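Side-chain contacts in Lmo0794 protein (Listeria monocytogenes, PDB 3EW7), which is of unknown function but has a Rossmann fold and may act as an NAD- or NADP-dependent oxidoreductase: residues Arg15-Ala20 against His25-Ile30; Ser57-Gln62 against Ser88-Thr93; Thr81-Leu86 against Leu98-Gly103. The protein carries 3 engineered substitutions. All blocks are in the same frame, centred on the assembly; numbering follows the deposited sequence.

Interaction 1 of 3, residues Arg15-Ala20 against His25-Ile30; sequences RILEEA and HEVTAI
L17 has its CG swung anti to the backbone N (chi1 176°), and V27 holds its CG1 branch in the same trans position, aiming the two groups at each other between helix 11-22 and strand 26-31. L17 CD1 approaches V27 CG1 at 3.4 Å, the two side chains meeting at a slant. The second branch of V27, CG2, lies beside its own backbone N and rests on A20 CB at 3.6 Å. Each valine methyl thus has its own partner on the helix, about one turn apart. Farther along the strand, A29 CB is 4.2 Å from L17 CD1. The helix and strand segments run roughly antiparallel, their axes 8.9 Å apart at closest, as expected for the return leg of a beta-alpha-beta unit. This unit, completed by strand 2-6, is the first of the Rossmann fold; I5 of that strand touches both L17 and V27. Where the chain turns from helix to strand, the chemistry becomes polar. A20 O accepts two weak hydrogen bonds from one residue: H25 N at 3.3 Å and 166°, and H25 ND1 at 3.4 Å and 149°. The oxygen lies in the imidazole plane, at its edge.

Interaction 2 of 3, residues Ser57-Gln62 against Ser88-Thr93; sequences SDLSDQ and SVLNGT
L59 reaches toward helix 79-90 with one methyl, CD2, and every close approach between the segments runs through that atom. L90 CD2 lies 3.7 Å from L59 CD2, and the other branch, L90 CD1, is 4.1 Å from the same methyl, so the leucine fork straddles it. The two side chains cross at about a right angle. At L90 the first side-chain bond runs alongside the gap, pointing neither at L59 nor away from it, and the methyls do the reaching. V89 is a looser neighbour: its CG1 stands 4.3 Å from L59 CD2. The nearest CA atoms, L59 CA and L90 CA, are 8.5 Å apart, so the side-chain ends bridge the separation. Within the Rossmann fold, this joins the short, weakly bonded helical turn 56-59, which precedes strand 64-67, to the C-terminal end of the helix that follows that strand; L56 touches both V89 and L90. The outer side differs. S60 and D61 form the exposed middle of a type I beta turn, closed by the hydrogen bond from Q62 N to L59 O at 3.0 Å. On the partner segment N91 and G92 are exposed, contributing nothing to the 100 Å² interface.

Interaction 3 of 3, residues Thr81-Leu86 against Leu98-Gly103; sequences TSLDHL and LLVVGG
L83, L86, L98 and V100 meet entirely through branched aliphatic ends, and no flat group has a face or an edge in the contact. The two planar side chains of the helical segment are engaged by other partners: the H85 imidazole hydrogen-bonds through NE2 to L54 O, and the D84 carboxylate through OD1 to H140 ND1. The contact belongs to a beta-alpha-beta crossover of the Rossmann fold, made of strand 64-67, helix 79-90 and strand 97-101. Helix and strand segments run almost exactly antiparallel, at 172°, with 11.5 Å between their axes at closest approach. Only side-chain methyls come within 4.5 Å across that spacing; of the nearest CA pairs, L83 CA lies 8.7 Å from V100 CA, and L86 CA lies 8.6 Å from L98 CA.

L98 carries most of the strand's share. Its CG stands trans to the backbone N (chi1 -177°), which sends the forked end out toward the helix, where the two methyls divide the work. CD2 packs against L83 CD1 at 3.9 Å in an oblique crossing, whereas the L86 side chain crosses that of L98 at about a right angle. L83 and L86 are three residues apart, about one helical turn, and L98 and V100 are two apart, hence on the same face of the strand. All four are buried; 149 Å² is covered between the segments, and every contact across it is between apolar side chains. On the sheet side, L98 also touches V65 while V100 and L86 both touch D67, so strand 64-67 borders this layer. L83 CD1 serves a second neighbour, V100 CG2, more loosely at 4.4 Å. For L86, a chi1 of -67° places CG beside the backbone N, and its CD1 ends 4.1 Å from L98 CD1.

In the fold
All three contacts are buried. Interaction 3 lies deepest, about 7 Å between its centre and that of the chain, against 11 Å for interaction 1 and 14 Å for interaction 2, which exposed turn residues border. Interactions 1 and 3 each join a helix to a strand of the same parallel sheet; their segments touch through I16 CD1 and V101 CG2, 3.8 Å apart, residues outside both contacts. Interactions 2 and 3 share helix 79-90, and their apolar layers merge: L59 CD2 lies 4.0 Å from L86 CD2. Both are purely aliphatic, whereas interaction 1 adds polar bonds at its helix-to-strand turn. T28 OG1 and Q62 OE1, 3.1 Å apart, bring the segments of interactions 1 and 2 together.

Interaction 1 of 3, residues Arg15-Ala20 against His25-Ile30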
ATOM      1  N   ARG A  15       1.610  -0.636  10.565  1.00 56.07           N
ATOM      2  CA  ARG A  15       2.704  -1.549  10.870  1.00 55.82           C
ATOM      3  C   ARG A  15       3.660  -1.557   9.702  1.00 53.31           C
ATOM      4  O   ARG A  15       4.867  -1.448   9.887  1.00 54.91           O
ATOM      5  CB  ARG A  15       2.206  -2.982  11.090  1.00 58.60           C
ATOM      6  CG  ARG A  15       0.742  -3.116  11.465  1.00 63.07           C
ATOM      7  CD  ARG A  15       0.479  -3.019  12.964  1.00 66.59           C
ATOM      8  NE  ARG A  15       1.703  -2.930  13.758  1.00 69.44           N
ATOM      9  CZ  ARG A  15       2.107  -1.829  14.389  1.00 68.91           C
ATOM     10  NH1 ARG A  15       1.385  -0.712  14.322  1.00 66.85           N
ATOM     11  NH2 ARG A  15       3.233  -1.850  15.091  1.00 66.91           N
ATOM     12  N   ILE A  16       3.119  -1.699   8.497  1.00 49.78           N
ATOM     13  CA  ILE A  16       3.959  -1.713   7.321  1.00 46.17           C
ATOM     14  C   ILE A  16       4.977  -0.594   7.460  1.00 46.65           C
ATOM     15  O   ILE A  16       6.153  -0.759   7.144  1.00 47.02           O
ATOM     16  CB  ILE A  16       3.137  -1.525   6.049  1.00 42.78           C
ATOM     17  CG1 ILE A  16       2.289  -2.781   5.817  1.00 40.65           C
ATOM     18  CG2 ILE A  16       4.055  -1.255   4.868  1.00 40.83           C
ATOM     19  CD1 ILE A  16       1.552  -2.813   4.493  1.00 38.81           C
ATOM     20  N   LEU A  17       4.532   0.537   7.982  1.00 46.91           N
ATOM     21  CA  LEU A  17       5.428   1.661   8.165  1.00 47.97           C
ATOM     22  C   LEU A  17       6.447   1.367   9.243  1.00 47.82           C
ATOM     23  O   LEU A  17       7.644   1.561   9.023  1.00 48.42           O
ATOM     24  CB  LEU A  17       4.645   2.930   8.509  1.00 49.59           C
ATOM     25  CG  LEU A  17       5.520   4.154   8.804  1.00 50.43           C
ATOM     26  CD1 LEU A  17       4.897   5.433   8.256  1.00 47.23           C
ATOM     27  CD2 LEU A  17       5.747   4.239  10.312  1.00 51.99           C
ATOM     28  N   GLU A  18       5.986   0.911  10.407  1.00 48.41           N
ATOM     29  CA  GLU A  18       6.908   0.587  11.503  1.00 51.02           C
ATOM     30  C   GLU A  18       7.985  -0.383  11.036  1.00 49.96           C
ATOM     31  O   GLU A  18       9.174  -0.085  11.117  1.00 48.46           O
ATOM     32  CB  GLU A  18       6.162  -0.023  12.702  1.00 53.70           C
ATOM     33  CG  GLU A  18       5.484   0.996  13.620  1.00 58.87           C
ATOM     34  CD  GLU A  18       6.425   2.125  14.044  1.00 62.60           C
ATOM     35  OE1 GLU A  18       7.543   1.830  14.534  1.00 64.78           O
ATOM     36  OE2 GLU A  18       6.040   3.310  13.887  1.00 65.18           O
ATOM     37  N   GLU A  19       7.542  -1.541  10.547  1.00 50.83           N
ATOM     38  CA  GLU A  19       8.413  -2.599  10.032  1.00 51.26           C
ATOM     39  C   GLU A  19       9.422  -2.021   9.044  1.00 51.08           C
ATOM     40  O   GLU A  19      10.603  -2.378   9.062  1.00 51.83           O
ATOM     41  CB  GLU A  19       7.565  -3.673   9.336  1.00 50.85           C
ATOM     42  CG  GLU A  19       8.336  -4.880   8.833  1.00 51.58           C
ATOM     43  CD  GLU A  19       9.004  -5.648   9.955  1.00 53.33           C
ATOM     44  OE1 GLU A  19       8.398  -5.731  11.041  1.00 55.25           O
ATOM     45  OE2 GLU A  19      10.117  -6.175   9.753  1.00 53.76           O
ATOM     46  N   ALA A  20       8.953  -1.131   8.179  1.00 49.80           N
ATOM     47  CA  ALA A  20       9.836  -0.522   7.205  1.00 51.31           C
ATOM     48  C   ALA A  20      10.909   0.329   7.893  1.00 52.26           C
ATOM     49  O   ALA A  20      12.110   0.140   7.667  1.00 52.10           O
ATOM     50  CB  ALA A  20       9.027   0.318   6.240  1.00 51.44           C
ATOM     51  N   HIS A  25      14.780   1.758   6.569  1.00 52.89           N
ATOM     52  CA  HIS A  25      14.446   2.519   5.362  1.00 54.04           C
ATOM     53  C   HIS A  25      13.953   3.942   5.598  1.00 55.28           C
ATOM     54  O   HIS A  25      13.477   4.256   6.687  1.00 57.40           O
ATOM     55  CB  HIS A  25      13.386   1.773   4.560  1.00 52.07           C
ATOM     56  CG  HIS A  25      13.844   0.446   4.059  1.00 51.48           C
ATOM     57  ND1 HIS A  25      13.520  -0.738   4.680  1.00 49.97           N
ATOM     58  CD2 HIS A  25      14.631   0.121   3.008  1.00 50.27           C
ATOM     59  CE1 HIS A  25      14.086  -1.739   4.030  1.00 50.04           C
ATOM     60  NE2 HIS A  25      14.765  -1.244   3.010  1.00 50.35           N
ATOM     61  N   GLU A  26      14.077   4.798   4.581  1.00 55.52           N
ATOM     62  CA  GLU A  26      13.594   6.173   4.676  1.00 56.75           C
ATOM     63  C   GLU A  26      12.117   6.108   4.311  1.00 55.38           C
ATOM     64  O   GLU A  26      11.757   6.009   3.136  1.00 54.95           O
ATOM     65  CB  GLU A  26      14.316   7.091   3.696  1.00 60.54           C
ATOM     66  CG  GLU A  26      15.789   7.280   3.968  1.00 68.84           C
ATOM     67  CD  GLU A  26      16.456   8.169   2.926  1.00 74.66           C
ATOM     68  OE1 GLU A  26      17.707   8.194   2.869  1.00 77.17           O
ATOM     69  OE2 GLU A  26      15.725   8.850   2.164  1.00 77.85           O
ATOM     70  N   VAL A  27      11.271   6.160   5.330  1.00 52.93           N
ATOM     71  CA  VAL A  27       9.835   6.067   5.148  1.00 52.15           C
ATOM     72  C   VAL A  27       9.137   7.405   5.007  1.00 52.84           C
ATOM     73  O   VAL A  27       9.412   8.334   5.765  1.00 53.90           O
ATOM     74  CB  VAL A  27       9.202   5.324   6.346  1.00 51.99           C
ATOM     75  CG1 VAL A  27       7.693   5.370   6.260  1.00 52.22           C
ATOM     76  CG2 VAL A  27       9.684   3.892   6.385  1.00 50.27           C
ATOM     77  N   THR A  28       8.241   7.506   4.029  1.00 53.19           N
ATOM     78  CA  THR A  28       7.456   8.722   3.842  1.00 54.44           C
ATOM     79  C   THR A  28       5.999   8.354   4.075  1.00 55.69           C
ATOM     80  O   THR A  28       5.477   7.430   3.450  1.00 54.83           O
ATOM     81  CB  THR A  28       7.572   9.315   2.424  1.00 54.85           C
ATOM     82  OG1 THR A  28       8.837   9.967   2.278  1.00 58.05           O
ATOM     83  CG2 THR A  28       6.467  10.340   2.180  1.00 54.28           C
ATOM     84  N   ALA A  29       5.354   9.066   4.994  1.00 56.98           N
ATOM     85  CA  ALA A  29       3.954   8.821   5.290  1.00 57.86           C
ATOM     86  C   ALA A  29       3.127   9.721   4.376  1.00 59.01           C
ATOM     87  O   ALA A  29       3.263  10.944   4.408  1.00 59.94           O
ATOM     88  CB  ALA A  29       3.656   9.129   6.752  1.00 56.84           C
ATOM     89  N   ILE A  30       2.294   9.107   3.544  1.00 58.86           N
ATOM     90  CA  ILE A  30       1.442   9.839   2.626  1.00 58.92           C
ATOM     91  C   ILE A  30       0.036   9.736   3.197  1.00 62.50           C
ATOM     92  O   ILE A  30      -0.547   8.649   3.254  1.00 63.17           O
ATOM     93  CB  ILE A  30       1.523   9.220   1.228  1.00 56.82           C
ATOM     94  CG1 ILE A  30       2.974   9.279   0.741  1.00 54.84           C
ATOM     95  CG2 ILE A  30       0.606   9.955   0.267  1.00 54.90           C
ATOM     96  CD1 ILE A  30       3.222   8.561  -0.559  1.00 51.25           C
TER

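Interaction 2 of 3, residues Ser57-Gln62 against Ser88-Thr93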
ATOM      1  N   SER A  57       5.074  13.143 -10.133  1.00 61.13           N
ATOM      2  CA  SER A  57       6.138  13.900  -9.476  1.00 61.03           C
ATOM      3  C   SER A  57       6.414  13.459  -8.038  1.00 60.24           C
ATOM      4  O   SER A  57       7.525  13.041  -7.721  1.00 60.28           O
ATOM      5  CB  SER A  57       5.811  15.393  -9.496  1.00 61.68           C
ATOM      6  OG  SER A  57       6.806  16.132  -8.814  1.00 61.14           O
ATOM      7  N   ASP A  58       5.414  13.544  -7.166  1.00 60.77           N
ATOM      8  CA  ASP A  58       5.632  13.152  -5.775  1.00 62.14           C
ATOM      9  C   ASP A  58       5.681  11.646  -5.513  1.00 60.68           C
ATOM     10  O   ASP A  58       5.943  11.214  -4.391  1.00 61.26           O
ATOM     11  CB  ASP A  58       4.604  13.821  -4.843  1.00 65.28           C
ATOM     12  CG  ASP A  58       3.253  14.024  -5.498  1.00 68.49           C
ATOM     13  OD1 ASP A  58       2.798  13.113  -6.214  1.00 72.49           O
ATOM     14  OD2 ASP A  58       2.635  15.094  -5.280  1.00 67.95           O
ATOM     15  N   LEU A  59       5.452  10.847  -6.548  1.00 58.90           N
ATOM     16  CA  LEU A  59       5.508   9.398  -6.401  1.00 57.74           C
ATOM     17  C   LEU A  59       6.900   8.884  -6.764  1.00 59.03           C
ATOM     18  O   LEU A  59       7.435   7.988  -6.111  1.00 59.62           O
ATOM     19  CB  LEU A  59       4.474   8.737  -7.306  1.00 55.66           C
ATOM     20  CG  LEU A  59       3.370   7.927  -6.629  1.00 54.11           C
ATOM     21  CD1 LEU A  59       2.733   8.755  -5.523  1.00 53.61           C
ATOM     22  CD2 LEU A  59       2.340   7.512  -7.668  1.00 51.08           C
ATOM     23  N   SER A  60       7.487   9.458  -7.810  1.00 60.03           N
ATOM     24  CA  SER A  60       8.806   9.046  -8.265  1.00 60.84           C
ATOM     25  C   SER A  60       9.921   9.439  -7.294  1.00 61.49           C
ATOM     26  O   SER A  60      11.100   9.231  -7.567  1.00 62.02           O
ATOM     27  CB  SER A  60       9.071   9.613  -9.661  1.00 60.85           C
ATOM     28  OG  SER A  60       8.729  10.984  -9.726  1.00 60.98           O
ATOM     29  N   ASP A  61       9.544  10.017  -6.160  1.00 62.44           N
ATOM     30  CA  ASP A  61      10.516  10.385  -5.138  1.00 63.46           C
ATOM     31  C   ASP A  61      10.867   9.100  -4.407  1.00 62.24           C
ATOM     32  O   ASP A  61      11.910   8.994  -3.763  1.00 62.58           O
ATOM     33  CB  ASP A  61       9.881  11.346  -4.136  1.00 68.22           C
ATOM     34  CG  ASP A  61      10.322  12.770  -4.329  1.00 73.04           C
ATOM     35  OD1 ASP A  61      10.589  13.158  -5.491  1.00 75.93           O
ATOM     36  OD2 ASP A  61      10.382  13.501  -3.315  1.00 76.26           O
ATOM     37  N   GLN A  62       9.976   8.120  -4.533  1.00 60.37           N
ATOM     38  CA  GLN A  62      10.096   6.834  -3.855  1.00 57.13           C
ATOM     39  C   GLN A  62      10.511   5.660  -4.722  1.00 55.84           C
ATOM     40  O   GLN A  62      10.231   5.627  -5.917  1.00 58.46           O
ATOM     41  CB  GLN A  62       8.753   6.500  -3.215  1.00 56.44           C
ATOM     42  CG  GLN A  62       8.096   7.680  -2.544  1.00 53.87           C
ATOM     43  CD  GLN A  62       8.852   8.140  -1.316  1.00 53.35           C
ATOM     44  OE1 GLN A  62       8.533   9.173  -0.739  1.00 53.78           O
ATOM     45  NE2 GLN A  62       9.853   7.370  -0.904  1.00 50.94           N
ATOM     46  N   SER A  88      -3.129   5.152 -13.989  1.00 50.09           N
ATOM     47  CA  SER A  88      -2.913   6.057 -15.121  1.00 52.42           C
ATOM     48  C   SER A  88      -1.692   6.956 -14.882  1.00 52.54           C
ATOM     49  O   SER A  88      -0.916   7.241 -15.801  1.00 53.31           O
ATOM     50  CB  SER A  88      -4.156   6.921 -15.385  1.00 53.07           C
ATOM     51  OG  SER A  88      -4.305   7.941 -14.410  1.00 56.09           O
ATOM     52  N   VAL A  89      -1.524   7.394 -13.644  1.00 51.10           N
ATOM     53  CA  VAL A  89      -0.414   8.251 -13.294  1.00 49.81           C
ATOM     54  C   VAL A  89       0.907   7.497 -13.404  1.00 51.16           C
ATOM     55  O   VAL A  89       1.932   8.063 -13.786  1.00 51.04           O
ATOM     56  CB  VAL A  89      -0.594   8.792 -11.860  1.00 49.20           C
ATOM     57  CG1 VAL A  89       0.732   9.255 -11.288  1.00 48.04           C
ATOM     58  CG2 VAL A  89      -1.580   9.939 -11.875  1.00 46.68           C
ATOM     59  N   LEU A  90       0.874   6.210 -13.081  1.00 51.90           N
ATOM     60  CA  LEU A  90       2.076   5.381 -13.115  1.00 52.42           C
ATOM     61  C   LEU A  90       2.385   4.739 -14.465  1.00 53.20           C
ATOM     62  O   LEU A  90       3.472   4.195 -14.659  1.00 52.62           O
ATOM     63  CB  LEU A  90       1.962   4.269 -12.067  1.00 51.53           C
ATOM     64  CG  LEU A  90       2.847   4.268 -10.822  1.00 51.35           C
ATOM     65  CD1 LEU A  90       3.814   5.430 -10.861  1.00 51.77           C
ATOM     66  CD2 LEU A  90       1.971   4.337  -9.584  1.00 51.68           C
ATOM     67  N   ASN A  91       1.436   4.800 -15.394  1.00 53.96           N
ATOM     68  CA  ASN A  91       1.610   4.177 -16.699  1.00 56.48           C
ATOM     69  C   ASN A  91       2.901   4.507 -17.453  1.00 57.41           C
ATOM     70  O   ASN A  91       3.400   5.629 -17.372  1.00 58.19           O
ATOM     71  CB  ASN A  91       0.430   4.509 -17.593  1.00 58.66           C
ATOM     72  CG  ASN A  91       0.427   3.685 -18.856  1.00 61.31           C
ATOM     73  OD1 ASN A  91       0.165   2.480 -18.816  1.00 64.74           O
ATOM     74  ND2 ASN A  91       0.742   4.319 -19.984  1.00 59.67           N
ATOM     75  N   GLY A  92       3.413   3.524 -18.205  1.00 57.39           N
ATOM     76  CA  GLY A  92       4.639   3.687 -18.979  1.00 56.57           C
ATOM     77  C   GLY A  92       5.820   3.964 -18.068  1.00 57.08           C
ATOM     78  O   GLY A  92       6.692   4.783 -18.369  1.00 57.06           O
ATOM     79  N   THR A  93       5.871   3.223 -16.968  1.00 56.85           N
ATOM     80  CA  THR A  93       6.899   3.431 -15.969  1.00 57.20           C
ATOM     81  C   THR A  93       7.396   2.182 -15.228  1.00 57.95           C
ATOM     82  O   THR A  93       6.750   1.134 -15.230  1.00 59.46           O
ATOM     83  CB  THR A  93       6.340   4.422 -14.936  1.00 58.28           C
ATOM     84  OG1 THR A  93       6.953   5.698 -15.120  1.00 60.04           O
ATOM     85  CG2 THR A  93       6.519   3.911 -13.526  1.00 57.24           C
TER

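Interaction 3 of 3, residues Thr81-Leu86 against Leu98-Gly103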
ATOM      1  N   THR A  81     -11.537   2.955  -7.590  1.00 55.81           N
ATOM      2  CA  THR A  81     -11.362   4.252  -8.217  1.00 55.39           C
ATOM      3  C   THR A  81     -10.003   4.921  -7.973  1.00 54.24           C
ATOM      4  O   THR A  81      -9.395   5.447  -8.911  1.00 54.49           O
ATOM      5  CB  THR A  81     -12.530   5.184  -7.809  1.00 55.01           C
ATOM      6  OG1 THR A  81     -13.518   5.177  -8.848  1.00 51.48           O
ATOM      7  CG2 THR A  81     -12.062   6.588  -7.595  1.00 54.62           C
ATOM      8  N   SER A  82      -9.533   4.898  -6.729  1.00 51.66           N
ATOM      9  CA  SER A  82      -8.244   5.500  -6.389  1.00 49.11           C
ATOM     10  C   SER A  82      -7.088   4.742  -7.031  1.00 48.48           C
ATOM     11  O   SER A  82      -6.088   5.336  -7.430  1.00 48.41           O
ATOM     12  CB  SER A  82      -8.053   5.532  -4.871  1.00 48.23           C
ATOM     13  OG  SER A  82      -8.273   4.255  -4.305  1.00 44.52           O
ATOM     14  N   LEU A  83      -7.214   3.426  -7.123  1.00 46.88           N
ATOM     15  CA  LEU A  83      -6.157   2.649  -7.735  1.00 46.58           C
ATOM     16  C   LEU A  83      -6.102   3.011  -9.211  1.00 46.47           C
ATOM     17  O   LEU A  83      -5.022   3.151  -9.787  1.00 45.28           O
ATOM     18  CB  LEU A  83      -6.406   1.146  -7.564  1.00 45.61           C
ATOM     19  CG  LEU A  83      -5.374   0.218  -8.227  1.00 44.63           C
ATOM     20  CD1 LEU A  83      -3.960   0.619  -7.807  1.00 42.23           C
ATOM     21  CD2 LEU A  83      -5.663  -1.230  -7.847  1.00 42.30           C
ATOM     22  N   ASP A  84      -7.271   3.171  -9.825  1.00 46.44           N
ATOM     23  CA  ASP A  84      -7.317   3.526 -11.231  1.00 46.36           C
ATOM     24  C   ASP A  84      -6.497   4.790 -11.442  1.00 46.79           C
ATOM     25  O   ASP A  84      -5.734   4.878 -12.407  1.00 48.27           O
ATOM     26  CB  ASP A  84      -8.757   3.734 -11.701  1.00 45.33           C
ATOM     27  CG  ASP A  84      -9.487   2.419 -11.969  1.00 46.65           C
ATOM     28  OD1 ASP A  84      -8.852   1.340 -11.949  1.00 47.31           O
ATOM     29  OD2 ASP A  84     -10.712   2.461 -12.212  1.00 47.82           O
ATOM     30  N   HIS A  85      -6.634   5.757 -10.534  1.00 44.56           N
ATOM     31  CA  HIS A  85      -5.879   6.998 -10.639  1.00 43.45           C
ATOM     32  C   HIS A  85      -4.375   6.728 -10.646  1.00 44.49           C
ATOM     33  O   HIS A  85      -3.648   7.248 -11.491  1.00 44.53           O
ATOM     34  CB  HIS A  85      -6.213   7.938  -9.483  1.00 41.59           C
ATOM     35  CG  HIS A  85      -5.311   9.131  -9.401  1.00 42.36           C
ATOM     36  ND1 HIS A  85      -5.294  10.123 -10.360  1.00 44.65           N
ATOM     37  CD2 HIS A  85      -4.369   9.478  -8.491  1.00 42.92           C
ATOM     38  CE1 HIS A  85      -4.379  11.024 -10.045  1.00 44.76           C
ATOM     39  NE2 HIS A  85      -3.803  10.656  -8.915  1.00 42.79           N
ATOM     40  N   LEU A  86      -3.910   5.917  -9.701  1.00 45.56           N
ATOM     41  CA  LEU A  86      -2.493   5.595  -9.611  1.00 46.70           C
ATOM     42  C   LEU A  86      -2.013   4.870 -10.858  1.00 48.12           C
ATOM     43  O   LEU A  86      -0.900   5.107 -11.330  1.00 48.95           O
ATOM     44  CB  LEU A  86      -2.216   4.741  -8.368  1.00 46.03           C
ATOM     45  CG  LEU A  86      -2.433   5.445  -7.022  1.00 46.62           C
ATOM     46  CD1 LEU A  86      -2.122   4.500  -5.875  1.00 44.12           C
ATOM     47  CD2 LEU A  86      -1.534   6.670  -6.941  1.00 46.64           C
ATOM     48  N   LEU A  98       4.626  -0.230  -7.410  1.00 43.26           N
ATOM     49  CA  LEU A  98       3.389   0.015  -6.687  1.00 43.00           C
ATOM     50  C   LEU A  98       2.980  -1.282  -6.018  1.00 43.25           C
ATOM     51  O   LEU A  98       2.642  -2.248  -6.695  1.00 45.19           O
ATOM     52  CB  LEU A  98       2.270   0.485  -7.613  1.00 41.20           C
ATOM     53  CG  LEU A  98       0.974   0.812  -6.862  1.00 39.36           C
ATOM     54  CD1 LEU A  98       1.181   2.011  -5.945  1.00 35.38           C
ATOM     55  CD2 LEU A  98      -0.132   1.083  -7.849  1.00 38.97           C
ATOM     56  N   LEU A  99       3.034  -1.301  -4.692  1.00 43.72           N
ATOM     57  CA  LEU A  99       2.663  -2.476  -3.914  1.00 44.76           C
ATOM     58  C   LEU A  99       1.257  -2.234  -3.346  1.00 45.23           C
ATOM     59  O   LEU A  99       1.059  -1.356  -2.504  1.00 43.93           O
ATOM     60  CB  LEU A  99       3.666  -2.671  -2.771  1.00 47.03           C
ATOM     61  CG  LEU A  99       3.814  -4.006  -2.029  1.00 50.13           C
ATOM     62  CD1 LEU A  99       2.520  -4.801  -2.055  1.00 52.75           C
ATOM     63  CD2 LEU A  99       4.909  -4.811  -2.689  1.00 52.01           C
ATOM     64  N   VAL A 100       0.285  -3.009  -3.808  1.00 45.98           N
ATOM     65  CA  VAL A 100      -1.090  -2.855  -3.342  1.00 48.87           C
ATOM     66  C   VAL A 100      -1.412  -3.887  -2.264  1.00 50.52           C
ATOM     67  O   VAL A 100      -1.281  -5.086  -2.480  1.00 51.79           O
ATOM     68  CB  VAL A 100      -2.080  -3.011  -4.514  1.00 48.77           C
ATOM     69  CG1 VAL A 100      -3.413  -2.403  -4.155  1.00 46.78           C
ATOM     70  CG2 VAL A 100      -1.513  -2.347  -5.754  1.00 48.70           C
ATOM     71  N   VAL A 101      -1.855  -3.412  -1.104  1.00 53.02           N
ATOM     72  CA  VAL A 101      -2.163  -4.287   0.025  1.00 54.62           C
ATOM     73  C   VAL A 101      -3.649  -4.595   0.231  1.00 57.84           C
ATOM     74  O   VAL A 101      -4.441  -3.681   0.451  1.00 58.87           O
ATOM     75  CB  VAL A 101      -1.625  -3.661   1.318  1.00 53.10           C
ATOM     76  CG1 VAL A 101      -1.872  -4.589   2.485  1.00 53.12           C
ATOM     77  CG2 VAL A 101      -0.144  -3.348   1.167  1.00 51.26           C
ATOM     78  N   GLY A 102      -4.021  -5.874   0.178  1.00 60.83           N
ATOM     79  CA  GLY A 102      -5.415  -6.258   0.385  1.00 65.50           C
ATOM     80  C   GLY A 102      -5.630  -6.955   1.725  1.00 68.98           C
ATOM     81  O   GLY A 102      -4.734  -6.936   2.566  1.00 68.74           O
ATOM     82  N   GLY A 103      -6.800  -7.567   1.936  1.00 72.85           N
ATOM     83  CA  GLY A 103      -7.057  -8.267   3.194  1.00 76.41           C
ATOM     84  C   GLY A 103      -8.242  -9.230   3.210  1.00 79.60           C
ATOM     85  O   GLY A 103      -9.119  -9.111   4.060  1.00 81.33           O
TER